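Local coordinates for unknown protein (Galdieria sulphuraria, PDB 2NYI) that is of unknown function but carries tandem ACT domains, folds that in other proteins commonly bind amino acids or other small regulatory ligands, at residues P150-Q153 with E154-A158. Numbering follows the deposited sequence.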
ATOM      1  N   PRO A 150     -21.800  16.024   4.427  1.00 22.78           N
ATOM      2  CA  PRO A 150     -22.301  16.983   5.435  1.00 23.27           C
ATOM      3  C   PRO A 150     -21.427  17.095   6.695  1.00 22.63           C
ATOM      4  O   PRO A 150     -21.542  18.080   7.422  1.00 21.90           O
ATOM      5  CB  PRO A 150     -23.670  16.403   5.819  1.00 23.25           C
ATOM      6  CG  PRO A 150     -24.112  15.642   4.593  1.00 24.74           C
ATOM      7  CD  PRO A 150     -22.815  14.995   4.109  1.00 22.10           C
ATOM      8  N   LEU A 151     -20.591  16.091   6.954  1.00 23.16           N
ATOM      9  CA  LEU A 151     -19.708  16.086   8.136  1.00 23.45           C
ATOM     10  C   LEU A 151     -18.419  16.896   7.955  1.00 24.18           C
ATOM     11  O   LEU A 151     -17.631  17.005   8.902  1.00 23.81           O
ATOM     12  CB  LEU A 151     -19.325  14.644   8.526  1.00 23.58           C
ATOM     13  CG  LEU A 151     -20.419  13.599   8.781  1.00 27.85           C
ATOM     14  CD1 LEU A 151     -19.850  12.269   9.267  1.00 28.87           C
ATOM     15  CD2 LEU A 151     -21.480  14.109   9.752  1.00 23.20           C
ATOM     16  N   TYR A 152     -18.191  17.447   6.761  1.00 24.10           N
ATOM     17  CA  TYR A 152     -16.906  18.105   6.440  1.00 23.86           C
ATOM     18  C   TYR A 152     -16.530  19.139   7.498  1.00 25.49           C
ATOM     19  O   TYR A 152     -15.444  19.072   8.068  1.00 26.20           O
ATOM     20  CB  TYR A 152     -16.953  18.762   5.061  1.00 23.89           C
ATOM     21  CG  TYR A 152     -15.680  19.519   4.686  1.00 27.58           C
ATOM     22  CD1 TYR A 152     -14.511  18.825   4.346  1.00 24.75           C
ATOM     23  CD2 TYR A 152     -15.645  20.917   4.682  1.00 30.11           C
ATOM     24  CE1 TYR A 152     -13.330  19.515   4.000  1.00 28.95           C
ATOM     25  CE2 TYR A 152     -14.469  21.615   4.339  1.00 29.31           C
ATOM     26  CZ  TYR A 152     -13.321  20.897   3.994  1.00 31.25           C
ATOM     27  OH  TYR A 152     -12.158  21.555   3.646  1.00 34.25           O
ATOM     28  N   GLN A 153     -17.439  20.079   7.776  1.00 26.31           N
ATOM     29  CA  GLN A 153     -17.101  21.174   8.690  1.00 26.71           C
ATOM     30  C   GLN A 153     -16.764  20.671  10.093  1.00 26.19           C
ATOM     31  O   GLN A 153     -15.773  21.114  10.690  1.00 27.99           O
ATOM     32  CB  GLN A 153     -18.171  22.283   8.708  1.00 27.54           C
ATOM     33  CG  GLN A 153     -17.750  23.526   9.517  1.00 32.98           C
ATOM     34  CD  GLN A 153     -16.331  24.008   9.186  1.00 45.85           C
ATOM     35  OE1 GLN A 153     -16.027  24.363   8.039  1.00 47.19           O
ATOM     36  NE2 GLN A 153     -15.455  24.017  10.198  1.00 38.74           N
ATOM     37  N   GLU A 154     -17.535  19.718  10.612  1.00 25.12           N
ATOM     38  CA  GLU A 154     -17.217  19.205  11.951  1.00 26.36           C
ATOM     39  C   GLU A 154     -15.927  18.386  12.013  1.00 26.29           C
ATOM     40  O   GLU A 154     -15.249  18.368  13.050  1.00 26.12           O
ATOM     41  CB  GLU A 154     -18.382  18.441  12.569  1.00 26.61           C
ATOM     42  CG  GLU A 154     -18.635  17.071  12.033  1.00 28.95           C
ATOM     43  CD  GLU A 154     -19.990  16.570  12.487  1.00 39.10           C
ATOM     44  OE1 GLU A 154     -20.992  17.260  12.198  1.00 38.92           O
ATOM     45  OE2 GLU A 154     -20.045  15.511  13.146  1.00 41.82           O
ATOM     46  N   VAL A 155     -15.603  17.697  10.917  1.00 26.42           N
ATOM     47  CA  VAL A 155     -14.297  17.026  10.783  1.00 24.89           C
ATOM     48  C   VAL A 155     -13.173  18.061  10.846  1.00 25.04           C
ATOM     49  O   VAL A 155     -12.220  17.900  11.642  1.00 25.61           O
ATOM     50  CB  VAL A 155     -14.204  16.191   9.484  1.00 25.35           C
ATOM     51  CG1 VAL A 155     -12.761  15.655   9.262  1.00 26.46           C
ATOM     52  CG2 VAL A 155     -15.208  15.022   9.538  1.00 27.09           C
ATOM     53  N   VAL A 156     -13.317  19.125  10.050  1.00 24.84           N
ATOM     54  CA  VAL A 156     -12.350  20.237   9.980  1.00 25.76           C
ATOM     55  C   VAL A 156     -12.162  20.873  11.352  1.00 25.75           C
ATOM     56  O   VAL A 156     -11.023  21.142  11.773  1.00 25.43           O
ATOM     57  CB  VAL A 156     -12.744  21.283   8.889  1.00 26.96           C
ATOM     58  CG1 VAL A 156     -12.028  22.634   9.082  1.00 33.59           C
ATOM     59  CG2 VAL A 156     -12.445  20.715   7.491  1.00 28.41           C
ATOM     60  N   THR A 157     -13.277  21.093  12.050  1.00 27.52           N
ATOM     61  CA  THR A 157     -13.243  21.683  13.388  1.00 27.61           C
ATOM     62  C   THR A 157     -12.500  20.768  14.377  1.00 28.48           C
ATOM     63  O   THR A 157     -11.674  21.239  15.174  1.00 28.50           O
ATOM     64  CB  THR A 157     -14.667  22.047  13.883  1.00 27.81           C
ATOM     65  OG1 THR A 157     -15.191  23.124  13.088  1.00 25.21           O
ATOM     66  CG2 THR A 157     -14.657  22.471  15.357  1.00 33.06           C
ATOM     67  N   ALA A 158     -12.785  19.469  14.324  1.00 28.07           N
ATOM     68  CA  ALA A 158     -12.064  18.474  15.141  1.00 28.60           C
ATOM     69  C   ALA A 158     -10.578  18.396  14.797  1.00 28.07           C
ATOM     70  O   ALA A 158      -9.735  18.267  15.702  1.00 29.39           O
ATOM     71  CB  ALA A 158     -12.720  17.105  15.029  1.00 28.62           C
TER
HETATM   72  O   HOH W   1     -20.149  19.344   9.631  1.00 24.63           O
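Leu151 O receives Val155 N at 2.9 Å, the first of a run of i to i+4 bonds, while Leu151 CD2 lies 3.9 Å from Glu154 OE2, a van der Waals contact of a methyl beside the carboxylate. A water bridges the preceding carbonyl to the same residue, donating to Pro150 O and accepting from Glu154 N, the latter bond 2.8 Å long. Tyr152 swings CG anti to its own amide nitrogen (chi1 177°), which brings one ring face against Val156 CG2, a CH-pi contact with the methyl displaced toward the rim, 3.6 Å from Tyr152 CZ. The ring's hydroxyl is hydrogen-bonded to Leu172 O, so Tyr152 ties helix 152-166 to strand 169-174, an outermost strand, within this chain, of a four-stranded antiparallel sheet with the 2-3-1-4 order of the ACT fold. With a leucine in place of Tyr152, Leu172 O would probably be left without its hydroxyl partner and Val156 CG2 without the aromatic face it packs against. At Gln153, on the exposed side, the chain bends at chi2 (47°) and brings NE2 to Thr157 OG1 at 3.0 Å, with the oxygen in the amide plane; Gln153 O accepts Thr157 N at 2.8 Å.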